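Local coordinates for amide synthase (Vibrio cholerae, PDB 1L5A), which acts as a nonribosomal peptide synthetase condensation enzyme of vibriobactin biosynthesis, probably forming the amide bond between an acyl group and an amine, at residues V276-L281 against Y328-F333; H221-L226 against G368-E373; A240-Y245 against P254-P259. All blocks are in the same frame, centred on the assembly; numbering follows the deposited sequence.

Interaction 1: V276-L281 against Y328-F333; sequences VNSLPL and YFMSPF
Ser278 meets Met330 and Phe333 on the C-terminal half of the condensation-domain fold, which resembles that of chloramphenicol acetyltransferase; here strand 277-282 is approached by the loop leading into strand 333-337. The two elements are not direct sheet neighbours, since strand 255-260 runs between them. Only side chains bridge the gap, and the nearest CA atoms, those of Ser278 and Met330, are 7.6 Å apart.

Met330 does the reaching. It sits at the centre of an inverse gamma turn, closed by Ser331 N to Phe329 O at 2.7 Å, and from this tight bend its side chain points toward the strand. The chain beyond CG is extended (chi2 159°, chi3 -153°), which carries the sulfur all the way across until Met330 SD rests against Ser278 CB at 3.3 Å. The contact is van der Waals in kind. Methionine suits it because a long, unbranched thioether can span such a gap, while serine is small, so the thioether can lie against its CB.

Two residues on, the peptide bond before Pro332 is cis, just ahead of strand 333-337. Outside the pair, Met330, Phe333 and Pro280 all touch Trp257 of the intervening strand, so its indole touches residues from both segments. At the start of 276-281, Val276 N is hydrogen-bonded to OD2 of Asp130, the aspartate of the HHxxxDG signature of condensation domains, and Asn277 is gripped through its amide by the backbone of Gly309, Tyr311 and Ile313.

Phe333 adds a lesser touch: with chi1 at -164° its ring extends beside the strand, and Ser278 OG lies near the ring plane, at the edge, 3.9 Å from Phe333 CE1.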
ATOM      1  N   VAL A 276       2.491  17.338  12.177  1.00 23.47           N
ATOM      2  CA  VAL A 276       1.084  17.652  12.310  1.00 20.04           C
ATOM      3  C   VAL A 276       0.594  18.535  11.152  1.00 25.36           C
ATOM      4  O   VAL A 276       1.305  19.424  10.674  1.00 21.66           O
ATOM      5  CB  VAL A 276       0.795  18.306  13.714  1.00 15.80           C
ATOM      6  CG1 VAL A 276       1.422  19.698  13.827  1.00 11.13           C
ATOM      7  CG2 VAL A 276      -0.668  18.371  13.944  1.00 18.31           C
ATOM      8  N   ASN A 277      -0.627  18.276  10.700  1.00 28.28           N
ATOM      9  CA  ASN A 277      -1.199  19.006   9.572  1.00 27.78           C
ATOM     10  C   ASN A 277      -2.617  19.419   9.924  1.00 31.82           C
ATOM     11  O   ASN A 277      -3.413  18.616  10.431  1.00 35.94           O
ATOM     12  CB  ASN A 277      -1.180  18.086   8.346  1.00 26.64           C
ATOM     13  CG  ASN A 277      -1.517  18.800   7.045  1.00 32.18           C
ATOM     14  OD1 ASN A 277      -1.258  19.987   6.888  1.00 29.33           O
ATOM     15  ND2 ASN A 277      -2.063  18.052   6.085  1.00 27.53           N
ATOM     16  N   SER A 278      -2.929  20.682   9.674  1.00 36.56           N
ATOM     17  CA  SER A 278      -4.258  21.227   9.971  1.00 33.75           C
ATOM     18  C   SER A 278      -5.183  21.038   8.784  1.00 31.24           C
ATOM     19  O   SER A 278      -4.901  21.503   7.678  1.00 36.12           O
ATOM     20  CB  SER A 278      -4.145  22.714  10.291  1.00 37.20           C
ATOM     21  OG  SER A 278      -3.305  22.920  11.403  1.00 34.52           O
ATOM     22  N   LEU A 279      -6.306  20.382   9.018  1.00 27.81           N
ATOM     23  CA  LEU A 279      -7.235  20.120   7.931  1.00 31.50           C
ATOM     24  C   LEU A 279      -8.661  20.542   8.238  1.00 30.33           C
ATOM     25  O   LEU A 279      -9.123  20.470   9.379  1.00 21.23           O
ATOM     26  CB  LEU A 279      -7.209  18.623   7.575  1.00 28.50           C
ATOM     27  CG  LEU A 279      -5.814  18.087   7.230  1.00 29.90           C
ATOM     28  CD1 LEU A 279      -5.821  16.557   7.211  1.00 31.56           C
ATOM     29  CD2 LEU A 279      -5.383  18.647   5.912  1.00 13.53           C
ATOM     30  N   PRO A 280      -9.380  21.005   7.210  1.00 33.75           N
ATOM     31  CA  PRO A 280     -10.759  21.414   7.472  1.00 35.19           C
ATOM     32  C   PRO A 280     -11.775  20.293   7.215  1.00 31.92           C
ATOM     33  O   PRO A 280     -11.712  19.608   6.205  1.00 37.83           O
ATOM     34  CB  PRO A 280     -10.930  22.618   6.542  1.00 29.35           C
ATOM     35  CG  PRO A 280     -10.128  22.211   5.351  1.00 31.55           C
ATOM     36  CD  PRO A 280      -8.872  21.621   5.970  1.00 29.77           C
ATOM     37  N   LEU A 281     -12.690  20.121   8.163  1.00 29.45           N
ATOM     38  CA  LEU A 281     -13.774  19.143   8.108  1.00 33.33           C
ATOM     39  C   LEU A 281     -15.043  19.937   7.799  1.00 35.22           C
ATOM     40  O   LEU A 281     -15.357  20.908   8.495  1.00 39.24           O
ATOM     41  CB  LEU A 281     -13.955  18.440   9.472  1.00 24.94           C
ATOM     42  CG  LEU A 281     -15.266  17.656   9.678  1.00 28.71           C
ATOM     43  CD1 LEU A 281     -15.240  16.433   8.792  1.00 28.99           C
ATOM     44  CD2 LEU A 281     -15.445  17.233  11.144  1.00 20.89           C
ATOM     45  N   TYR A 328      -4.975  30.321   5.621  1.00 30.29           N
ATOM     46  CA  TYR A 328      -6.345  30.103   6.067  1.00 29.27           C
ATOM     47  C   TYR A 328      -6.489  30.400   7.552  1.00 35.55           C
ATOM     48  O   TYR A 328      -5.551  30.184   8.351  1.00 28.88           O
ATOM     49  CB  TYR A 328      -6.767  28.655   5.855  1.00 23.44           C
ATOM     50  CG  TYR A 328      -6.906  28.232   4.412  1.00 39.61           C
ATOM     51  CD1 TYR A 328      -6.296  27.065   3.947  1.00 40.50           C
ATOM     52  CD2 TYR A 328      -7.706  28.951   3.531  1.00 34.63           C
ATOM     53  CE1 TYR A 328      -6.489  26.627   2.649  1.00 43.72           C
ATOM     54  CE2 TYR A 328      -7.905  28.521   2.235  1.00 40.26           C
ATOM     55  CZ  TYR A 328      -7.300  27.362   1.801  1.00 42.32           C
ATOM     56  OH  TYR A 328      -7.529  26.926   0.525  1.00 43.45           O
ATOM     57  N   PHE A 329      -7.676  30.869   7.921  1.00 29.78           N
ATOM     58  CA  PHE A 329      -7.976  31.144   9.315  1.00 27.41           C
ATOM     59  C   PHE A 329      -8.477  29.813   9.843  1.00 29.28           C
ATOM     60  O   PHE A 329      -9.640  29.465   9.667  1.00 28.61           O
ATOM     61  CB  PHE A 329      -9.065  32.207   9.415  1.00 31.15           C
ATOM     62  CG  PHE A 329      -9.386  32.620  10.817  1.00 28.18           C
ATOM     63  CD1 PHE A 329      -8.398  33.138  11.641  1.00 19.07           C
ATOM     64  CD2 PHE A 329     -10.691  32.529  11.304  1.00 24.19           C
ATOM     65  CE1 PHE A 329      -8.692  33.573  12.942  1.00 27.14           C
ATOM     66  CE2 PHE A 329     -11.003  32.962  12.609  1.00 26.67           C
ATOM     67  CZ  PHE A 329      -9.996  33.488  13.430  1.00 13.91           C
ATOM     68  N   MET A 330      -7.601  29.042  10.477  1.00 37.44           N
ATOM     69  CA  MET A 330      -8.026  27.730  10.969  1.00 36.42           C
ATOM     70  C   MET A 330      -8.848  27.789  12.239  1.00 31.99           C
ATOM     71  O   MET A 330      -8.418  27.345  13.293  1.00 36.93           O
ATOM     72  CB  MET A 330      -6.812  26.820  11.137  1.00 29.77           C
ATOM     73  CG  MET A 330      -6.167  26.524   9.786  1.00 38.62           C
ATOM     74  SD  MET A 330      -4.457  25.984   9.833  1.00 28.85           S
ATOM     75  CE  MET A 330      -3.841  26.523   8.185  1.00 25.38           C
ATOM     76  N   SER A 331     -10.057  28.324  12.124  1.00 30.70           N
ATOM     77  CA  SER A 331     -10.945  28.422  13.270  1.00 29.52           C
ATOM     78  C   SER A 331     -12.389  28.282  12.822  1.00 23.61           C
ATOM     79  O   SER A 331     -12.749  28.720  11.746  1.00 27.73           O
ATOM     80  CB  SER A 331     -10.755  29.769  13.968  1.00 28.87           C
ATOM     81  OG  SER A 331     -11.522  29.818  15.156  1.00 39.50           O
ATOM     82  N   PRO A 332     -13.234  27.651  13.636  1.00 22.01           N
ATOM     83  CA  PRO A 332     -12.958  27.045  14.946  1.00 28.26           C
ATOM     84  C   PRO A 332     -12.054  25.799  14.836  1.00 30.99           C
ATOM     85  O   PRO A 332     -12.038  25.109  13.824  1.00 32.21           O
ATOM     86  CB  PRO A 332     -14.358  26.738  15.488  1.00 28.18           C
ATOM     87  CG  PRO A 332     -15.147  26.484  14.263  1.00 25.82           C
ATOM     88  CD  PRO A 332     -14.663  27.575  13.311  1.00 18.59           C
ATOM     89  N   PHE A 333     -11.321  25.512  15.901  1.00 34.68           N
ATOM     90  CA  PHE A 333     -10.359  24.420  15.906  1.00 32.38           C
ATOM     91  C   PHE A 333     -10.555  23.469  17.088  1.00 35.26           C
ATOM     92  O   PHE A 333     -10.817  23.912  18.208  1.00 37.20           O
ATOM     93  CB  PHE A 333      -8.960  25.037  15.975  1.00 28.86           C
ATOM     94  CG  PHE A 333      -7.852  24.102  15.610  1.00 33.39           C
ATOM     95  CD1 PHE A 333      -7.298  24.133  14.336  1.00 27.83           C
ATOM     96  CD2 PHE A 333      -7.353  23.191  16.539  1.00 30.53           C
ATOM     97  CE1 PHE A 333      -6.252  23.263  13.992  1.00 36.09           C
ATOM     98  CE2 PHE A 333      -6.312  22.318  16.202  1.00 32.27           C
ATOM     99  CZ  PHE A 333      -5.762  22.357  14.926  1.00 26.17           C
TER

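Interaction 2: H221-L226 against G368-E373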
ATOM      1  N   HIS A 221     -18.779   7.677  30.321  1.00 63.42           N
ATOM      2  CA  HIS A 221     -19.222   6.316  30.042  1.00 62.63           C
ATOM      3  C   HIS A 221     -20.051   6.351  28.758  1.00 63.95           C
ATOM      4  O   HIS A 221     -19.867   5.518  27.868  1.00 68.59           O
ATOM      5  CB  HIS A 221     -20.051   5.772  31.206  1.00 59.99           C
ATOM      6  N   LEU A 222     -20.950   7.330  28.658  1.00 62.30           N
ATOM      7  CA  LEU A 222     -21.799   7.483  27.472  1.00 58.45           C
ATOM      8  C   LEU A 222     -20.953   7.747  26.228  1.00 56.71           C
ATOM      9  O   LEU A 222     -21.214   7.200  25.149  1.00 52.80           O
ATOM     10  CB  LEU A 222     -22.782   8.639  27.676  1.00 57.24           C
ATOM     11  CG  LEU A 222     -23.612   9.062  26.458  1.00 60.51           C
ATOM     12  CD1 LEU A 222     -24.462   7.909  25.956  1.00 54.35           C
ATOM     13  CD2 LEU A 222     -24.498  10.234  26.847  1.00 67.64           C
ATOM     14  N   LEU A 223     -19.938   8.592  26.401  1.00 56.12           N
ATOM     15  CA  LEU A 223     -19.019   8.967  25.329  1.00 52.93           C
ATOM     16  C   LEU A 223     -18.426   7.690  24.748  1.00 57.80           C
ATOM     17  O   LEU A 223     -18.384   7.505  23.524  1.00 55.07           O
ATOM     18  CB  LEU A 223     -17.890   9.836  25.886  1.00 44.07           C
ATOM     19  CG  LEU A 223     -17.171  10.860  25.003  1.00 44.44           C
ATOM     20  CD1 LEU A 223     -15.703  10.839  25.398  1.00 36.41           C
ATOM     21  CD2 LEU A 223     -17.338  10.575  23.512  1.00 23.34           C
ATOM     22  N   LEU A 224     -17.961   6.812  25.637  1.00 57.08           N
ATOM     23  CA  LEU A 224     -17.379   5.552  25.204  1.00 57.83           C
ATOM     24  C   LEU A 224     -18.435   4.754  24.461  1.00 61.95           C
ATOM     25  O   LEU A 224     -18.244   4.439  23.286  1.00 65.52           O
ATOM     26  CB  LEU A 224     -16.845   4.764  26.398  1.00 52.86           C
ATOM     27  CG  LEU A 224     -15.545   5.332  26.976  1.00 54.67           C
ATOM     28  CD1 LEU A 224     -15.244   4.719  28.339  1.00 52.41           C
ATOM     29  CD2 LEU A 224     -14.414   5.059  25.998  1.00 52.48           C
ATOM     30  N   LYS A 225     -19.554   4.447  25.122  1.00 62.35           N
ATOM     31  CA  LYS A 225     -20.614   3.685  24.464  1.00 63.40           C
ATOM     32  C   LYS A 225     -20.858   4.254  23.078  1.00 60.85           C
ATOM     33  O   LYS A 225     -20.731   3.547  22.077  1.00 59.43           O
ATOM     34  CB  LYS A 225     -21.918   3.723  25.263  1.00 69.21           C
ATOM     35  CG  LYS A 225     -22.033   2.655  26.346  1.00 78.57           C
ATOM     36  CD  LYS A 225     -21.005   2.863  27.446  1.00 83.70           C
ATOM     37  CE  LYS A 225     -21.243   1.935  28.629  1.00 85.82           C
ATOM     38  NZ  LYS A 225     -20.289   2.217  29.744  1.00 88.58           N
ATOM     39  N   LEU A 226     -21.191   5.537  23.022  1.00 58.10           N
ATOM     40  CA  LEU A 226     -21.446   6.196  21.751  1.00 58.24           C
ATOM     41  C   LEU A 226     -20.353   5.899  20.734  1.00 59.32           C
ATOM     42  O   LEU A 226     -20.638   5.614  19.571  1.00 60.00           O
ATOM     43  CB  LEU A 226     -21.556   7.700  21.968  1.00 57.65           C
ATOM     44  CG  LEU A 226     -22.893   8.138  22.544  1.00 56.41           C
ATOM     45  CD1 LEU A 226     -22.768   9.484  23.223  1.00 60.28           C
ATOM     46  CD2 LEU A 226     -23.900   8.186  21.408  1.00 58.92           C
ATOM     47  N   GLY A 368      -7.282  14.645  28.578  1.00 46.51           N
ATOM     48  CA  GLY A 368      -7.606  13.573  29.494  1.00 42.69           C
ATOM     49  C   GLY A 368      -8.152  12.352  28.778  1.00 43.67           C
ATOM     50  O   GLY A 368      -7.781  12.051  27.636  1.00 34.82           O
ATOM     51  N   SER A 369      -9.061  11.656  29.450  1.00 45.04           N
ATOM     52  CA  SER A 369      -9.628  10.441  28.897  1.00 47.74           C
ATOM     53  C   SER A 369     -10.921  10.053  29.598  1.00 47.59           C
ATOM     54  O   SER A 369     -11.024  10.122  30.823  1.00 47.52           O
ATOM     55  CB  SER A 369      -8.611   9.311  29.041  1.00 51.51           C
ATOM     56  OG  SER A 369      -9.197   8.060  28.745  1.00 73.52           O
ATOM     57  N   PRO A 370     -11.931   9.630  28.825  1.00 49.15           N
ATOM     58  CA  PRO A 370     -13.204   9.238  29.438  1.00 49.94           C
ATOM     59  C   PRO A 370     -13.029   8.134  30.490  1.00 53.23           C
ATOM     60  O   PRO A 370     -13.912   7.902  31.318  1.00 51.80           O
ATOM     61  CB  PRO A 370     -14.050   8.804  28.238  1.00 43.29           C
ATOM     62  CG  PRO A 370     -13.032   8.455  27.183  1.00 45.84           C
ATOM     63  CD  PRO A 370     -11.973   9.489  27.361  1.00 43.69           C
ATOM     64  N   GLN A 371     -11.884   7.461  30.452  1.00 53.22           N
ATOM     65  CA  GLN A 371     -11.593   6.403  31.406  1.00 62.49           C
ATOM     66  C   GLN A 371     -11.245   6.997  32.772  1.00 66.77           C
ATOM     67  O   GLN A 371     -11.314   6.315  33.802  1.00 67.36           O
ATOM     68  CB  GLN A 371     -10.424   5.540  30.921  1.00 64.48           C
ATOM     69  CG  GLN A 371     -10.793   4.421  29.962  1.00 71.04           C
ATOM     70  CD  GLN A 371     -10.727   4.836  28.513  1.00 74.08           C
ATOM     71  OE1 GLN A 371      -9.690   5.286  28.033  1.00 82.81           O
ATOM     72  NE2 GLN A 371     -11.834   4.677  27.802  1.00 79.35           N
ATOM     73  N   HIS A 372     -10.864   8.268  32.779  1.00 66.03           N
ATOM     74  CA  HIS A 372     -10.510   8.938  34.022  1.00 68.92           C
ATOM     75  C   HIS A 372     -11.195  10.295  34.077  1.00 65.73           C
ATOM     76  O   HIS A 372     -12.420  10.381  34.151  1.00 63.45           O
ATOM     77  CB  HIS A 372      -8.991   9.095  34.107  1.00 73.89           C
ATOM     78  CG  HIS A 372      -8.254   7.793  34.070  1.00 82.30           C
ATOM     79  ND1 HIS A 372      -8.511   6.768  34.957  1.00 82.22           N
ATOM     80  CD2 HIS A 372      -7.280   7.340  33.244  1.00 83.23           C
ATOM     81  CE1 HIS A 372      -7.730   5.739  34.677  1.00 82.82           C
ATOM     82  NE2 HIS A 372      -6.973   6.061  33.641  1.00 82.95           N
ATOM     83  N   GLU A 373     -10.401  11.356  34.056  1.00 64.92           N
ATOM     84  CA  GLU A 373     -10.956  12.693  34.065  1.00 60.86           C
ATOM     85  C   GLU A 373     -10.739  13.271  32.675  1.00 58.05           C
ATOM     86  O   GLU A 373      -9.654  13.154  32.103  1.00 53.41           O
ATOM     87  CB  GLU A 373     -10.269  13.561  35.118  1.00 62.59           C
ATOM     88  CG  GLU A 373     -10.795  14.984  35.168  1.00 69.33           C
ATOM     89  CD  GLU A 373     -10.124  15.817  36.241  1.00 77.02           C
ATOM     90  OE1 GLU A 373      -8.897  15.665  36.429  1.00 78.84           O
ATOM     91  OE2 GLU A 373     -10.820  16.635  36.883  1.00 82.17           O
TER
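Leu223 and Leu224, consecutive residues of helix 217-229, form two prongs that receive Pro370 from the tip of a beta hairpin. Leu223 CD1 touches Pro370 CB at 3.9 Å, and Leu224 CD2 touches Pro370 CG, also at 3.9 Å. The Leu224 side chain runs roughly at right angles to the proline ring, whereas Leu223 meets it more aslant. Proline fits here because its ring is compact, rigid and apolar, so it can enter between branched side chains without bringing a backbone N-H with it.

Gln371 adds a second, more peripheral touch. Its CB starts away from the helix, but the chain bends at chi2 (91°) and brings the amide back over Leu224, with Gln371 NE2 near Leu224 CD2 at 3.2 Å. This is contact of a polar group with a methyl, not a bond. A glutamine is reasonable at this exposed border, where one part of it can cover a leucine while the residue as a whole remains largely in solvent.

What positions the proline is the turn itself. Residues 369-372 make a type I turn, with His372 N bonded to Ser369 O at 2.7 Å, and Pro370 occupies its second position, where the fixed phi (-57°) is just what the turn needs. Ser369 N bonds to Glu373 O at 3.1 Å, so His372 and Glu373 together face Ser369 in a classic beta bulge. Just before the turn, Gly368 has backbone angles at which a CB would jam against the preceding carbonyl O, which calls for glycine.

Farther out, the hairpin joins strands 362-368 and 374-381. Trp234 of helix 234-249 touches both Leu223 and Pro370, while the other flank of helix 217-229, through Leu222 and Leu226, packs on helices 387-409 and 415-420.

Interaction 3: A240-Y245 against P254-P259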
ATOM      1  N   ALA A 240     -16.966  14.692  16.227  1.00 41.30           N
ATOM      2  CA  ALA A 240     -18.288  14.605  15.612  1.00 34.41           C
ATOM      3  C   ALA A 240     -19.272  15.362  16.487  1.00 36.99           C
ATOM      4  O   ALA A 240     -19.984  16.241  15.998  1.00 40.02           O
ATOM      5  CB  ALA A 240     -18.710  13.137  15.479  1.00 41.92           C
ATOM      6  N   LEU A 241     -19.302  15.021  17.778  1.00 33.78           N
ATOM      7  CA  LEU A 241     -20.174  15.687  18.745  1.00 38.38           C
ATOM      8  C   LEU A 241     -19.916  17.189  18.741  1.00 40.20           C
ATOM      9  O   LEU A 241     -20.845  17.982  18.766  1.00 43.49           O
ATOM     10  CB  LEU A 241     -19.946  15.148  20.161  1.00 38.22           C
ATOM     11  CG  LEU A 241     -20.599  13.806  20.496  1.00 45.61           C
ATOM     12  CD1 LEU A 241     -20.173  13.371  21.889  1.00 42.48           C
ATOM     13  CD2 LEU A 241     -22.126  13.931  20.411  1.00 40.61           C
ATOM     14  N   CYS A 242     -18.651  17.580  18.706  1.00 43.27           N
ATOM     15  CA  CYS A 242     -18.321  18.991  18.686  1.00 41.30           C
ATOM     16  C   CYS A 242     -18.913  19.643  17.443  1.00 41.56           C
ATOM     17  O   CYS A 242     -19.419  20.761  17.508  1.00 40.72           O
ATOM     18  CB  CYS A 242     -16.808  19.191  18.706  1.00 40.47           C
ATOM     19  SG  CYS A 242     -16.318  20.916  18.497  1.00 40.49           S
ATOM     20  N   ALA A 243     -18.860  18.956  16.308  1.00 40.13           N
ATOM     21  CA  ALA A 243     -19.420  19.532  15.087  1.00 43.75           C
ATOM     22  C   ALA A 243     -20.946  19.632  15.186  1.00 43.88           C
ATOM     23  O   ALA A 243     -21.547  20.580  14.677  1.00 42.35           O
ATOM     24  CB  ALA A 243     -19.032  18.703  13.885  1.00 31.31           C
ATOM     25  N   LEU A 244     -21.568  18.646  15.823  1.00 45.40           N
ATOM     26  CA  LEU A 244     -23.020  18.654  15.993  1.00 49.46           C
ATOM     27  C   LEU A 244     -23.367  19.911  16.788  1.00 55.10           C
ATOM     28  O   LEU A 244     -24.263  20.678  16.424  1.00 57.53           O
ATOM     29  CB  LEU A 244     -23.479  17.417  16.777  1.00 38.68           C
ATOM     30  CG  LEU A 244     -24.987  17.285  17.028  1.00 42.26           C
ATOM     31  CD1 LEU A 244     -25.745  17.361  15.698  1.00 27.74           C
ATOM     32  CD2 LEU A 244     -25.283  15.965  17.737  1.00 33.10           C
ATOM     33  N   TYR A 245     -22.634  20.106  17.881  1.00 57.16           N
ATOM     34  CA  TYR A 245     -22.799  21.245  18.776  1.00 52.61           C
ATOM     35  C   TYR A 245     -22.710  22.581  18.051  1.00 47.25           C
ATOM     36  O   TYR A 245     -23.498  23.487  18.302  1.00 50.88           O
ATOM     37  CB  TYR A 245     -21.737  21.177  19.873  1.00 53.34           C
ATOM     38  CG  TYR A 245     -21.492  22.489  20.557  1.00 60.64           C
ATOM     39  CD1 TYR A 245     -22.426  23.028  21.439  1.00 60.76           C
ATOM     40  CD2 TYR A 245     -20.329  23.213  20.300  1.00 61.41           C
ATOM     41  CE1 TYR A 245     -22.204  24.268  22.049  1.00 61.79           C
ATOM     42  CE2 TYR A 245     -20.100  24.447  20.901  1.00 64.09           C
ATOM     43  CZ  TYR A 245     -21.039  24.969  21.773  1.00 59.44           C
ATOM     44  OH  TYR A 245     -20.808  26.192  22.349  1.00 51.20           O
ATOM     45  N   PRO A 254     -19.248  26.860   8.623  1.00 40.76           N
ATOM     46  CA  PRO A 254     -19.367  25.533   8.017  1.00 40.52           C
ATOM     47  C   PRO A 254     -18.174  24.615   8.274  1.00 38.27           C
ATOM     48  O   PRO A 254     -18.277  23.405   8.104  1.00 44.86           O
ATOM     49  CB  PRO A 254     -19.548  25.851   6.531  1.00 38.94           C
ATOM     50  CG  PRO A 254     -18.768  27.098   6.368  1.00 37.62           C
ATOM     51  CD  PRO A 254     -19.107  27.904   7.595  1.00 31.48           C
ATOM     52  N   TRP A 255     -17.049  25.178   8.695  1.00 38.81           N
ATOM     53  CA  TRP A 255     -15.876  24.357   8.925  1.00 33.31           C
ATOM     54  C   TRP A 255     -15.403  24.191  10.365  1.00 39.81           C
ATOM     55  O   TRP A 255     -15.568  25.089  11.195  1.00 43.39           O
ATOM     56  CB  TRP A 255     -14.733  24.899   8.099  1.00 28.66           C
ATOM     57  CG  TRP A 255     -15.020  24.956   6.633  1.00 40.45           C
ATOM     58  CD1 TRP A 255     -15.417  26.046   5.911  1.00 37.58           C
ATOM     59  CD2 TRP A 255     -14.816  23.899   5.688  1.00 40.21           C
ATOM     60  NE1 TRP A 255     -15.453  25.736   4.569  1.00 35.87           N
ATOM     61  CE2 TRP A 255     -15.089  24.425   4.408  1.00 38.50           C
ATOM     62  CE3 TRP A 255     -14.422  22.557   5.803  1.00 38.45           C
ATOM     63  CZ2 TRP A 255     -14.975  23.655   3.247  1.00 43.06           C
ATOM     64  CZ3 TRP A 255     -14.310  21.795   4.653  1.00 44.79           C
ATOM     65  CH2 TRP A 255     -14.584  22.348   3.390  1.00 44.70           C
ATOM     66  N   LEU A 256     -14.826  23.019  10.648  1.00 38.88           N
ATOM     67  CA  LEU A 256     -14.239  22.701  11.954  1.00 31.86           C
ATOM     68  C   LEU A 256     -12.835  22.237  11.602  1.00 31.46           C
ATOM     69  O   LEU A 256     -12.692  21.291  10.849  1.00 36.63           O
ATOM     70  CB  LEU A 256     -14.954  21.543  12.632  1.00 27.49           C
ATOM     71  CG  LEU A 256     -15.067  21.570  14.163  1.00 37.42           C
ATOM     72  CD1 LEU A 256     -15.172  20.134  14.667  1.00 30.20           C
ATOM     73  CD2 LEU A 256     -13.883  22.280  14.808  1.00 22.40           C
ATOM     74  N   TRP A 257     -11.801  22.889  12.128  1.00 33.96           N
ATOM     75  CA  TRP A 257     -10.442  22.486  11.809  1.00 27.99           C
ATOM     76  C   TRP A 257      -9.918  21.478  12.804  1.00 36.24           C
ATOM     77  O   TRP A 257     -10.190  21.578  14.005  1.00 38.53           O
ATOM     78  CB  TRP A 257      -9.515  23.690  11.747  1.00 34.84           C
ATOM     79  CG  TRP A 257      -9.770  24.598  10.575  1.00 33.30           C
ATOM     80  CD1 TRP A 257     -10.750  25.544  10.465  1.00 29.88           C
ATOM     81  CD2 TRP A 257      -9.037  24.634   9.344  1.00 34.83           C
ATOM     82  NE1 TRP A 257     -10.669  26.169   9.242  1.00 27.35           N
ATOM     83  CE2 TRP A 257      -9.630  25.631   8.533  1.00 29.62           C
ATOM     84  CE3 TRP A 257      -7.936  23.919   8.845  1.00 31.53           C
ATOM     85  CZ2 TRP A 257      -9.158  25.938   7.251  1.00 33.10           C
ATOM     86  CZ3 TRP A 257      -7.461  24.227   7.564  1.00 36.74           C
ATOM     87  CH2 TRP A 257      -8.074  25.228   6.784  1.00 37.11           C
ATOM     88  N   LEU A 258      -9.166  20.510  12.275  1.00 37.73           N
ATOM     89  CA  LEU A 258      -8.576  19.406  13.034  1.00 35.22           C
ATOM     90  C   LEU A 258      -7.094  19.258  12.800  1.00 32.96           C
ATOM     91  O   LEU A 258      -6.560  19.691  11.772  1.00 35.71           O
ATOM     92  CB  LEU A 258      -9.137  18.065  12.583  1.00 40.21           C
ATOM     93  CG  LEU A 258     -10.602  17.748  12.643  1.00 50.93           C
ATOM     94  CD1 LEU A 258     -10.829  16.437  11.939  1.00 49.27           C
ATOM     95  CD2 LEU A 258     -11.031  17.676  14.093  1.00 53.00           C
ATOM     96  N   PRO A 259      -6.407  18.627  13.755  1.00 27.52           N
ATOM     97  CA  PRO A 259      -4.982  18.438  13.540  1.00 28.71           C
ATOM     98  C   PRO A 259      -4.829  16.942  13.232  1.00 31.08           C
ATOM     99  O   PRO A 259      -5.244  16.103  14.041  1.00 36.28           O
ATOM    100  CB  PRO A 259      -4.369  18.832  14.890  1.00 20.32           C
ATOM    101  CG  PRO A 259      -5.349  18.308  15.853  1.00 19.35           C
ATOM    102  CD  PRO A 259      -6.730  18.557  15.194  1.00 21.79           C
TER
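With chi1 at 174°, Cys242 carries its sulfur trans to the backbone nitrogen, so that the thiol extends from helix 234-249 toward strand 255-260. Leu256 answers from the strand, where chi1 at -146° and chi2 at -153° together carry its CD1 branch into the angle between Cys242 and the next helix residue. There a single methyl does all the touching: Leu256 CD1 lies 4.1 Å from Cys242 SG and 4.2 Å from Ala243 CB. The nearest CA pair is also here, with the CA atoms of Ala243 and Leu256 separated by 6.8 Å.

This is a helix packed on one face of a beta sheet, the layered alpha/beta construction of the C-terminal half of the domain. Small residues on the helix suit that short CA separation: alanine offers only a methyl, and cysteine a slim, one-atom extension. A leucine on the strand supplies the bulk between them. Side chains alternate along the strand, so Leu256 faces the helix while Trp255 and Trp257 project from the other face.

Neighbours continue the packing. Cys242 and Leu258 both touch Ile334 of strand 333-337, and Ala240 rests on Leu295 and Ser298 of helix 291-307. On another flank of the helix, Tyr245 stacks on Phe397 and is hydrogen-bonded through its hydroxyl to His393, tying the same helix to helix 387-409.

All three touching residues are buried, and only 104 Å² is covered between the segments. Because the contact consists of methyl and thiol groups in van der Waals contact, it has no directional bond to fix it. The fit here therefore depends on side-chain shape and on exclusion of water, with the soft, polarisable sulfur behaving as one more apolar atom.

Overall arrangement
Interactions 1 and 3 adjoin, with centres 10 Å apart, because strand 255-260 belongs to one and pairs with strand 277-282 of the other. Leu279 N reaches Leu258 O at 2.9 Å, and on the opposite edge Trp257 N meets Pro332 O at 2.8 Å, both probable hydrogen bonds. Interaction 2 lies farther off, its centre 19 Å from interaction 3 and 25 Å from interaction 1. It joins interaction 3 through consecutive helices 217-229 and 234-249, where Leu223 CD2 and Leu241 CD1 pack at 4.3 Å. The HHxxxDG signature marks the active site of condensation domains, and interaction 1 is linked to that region through Val276.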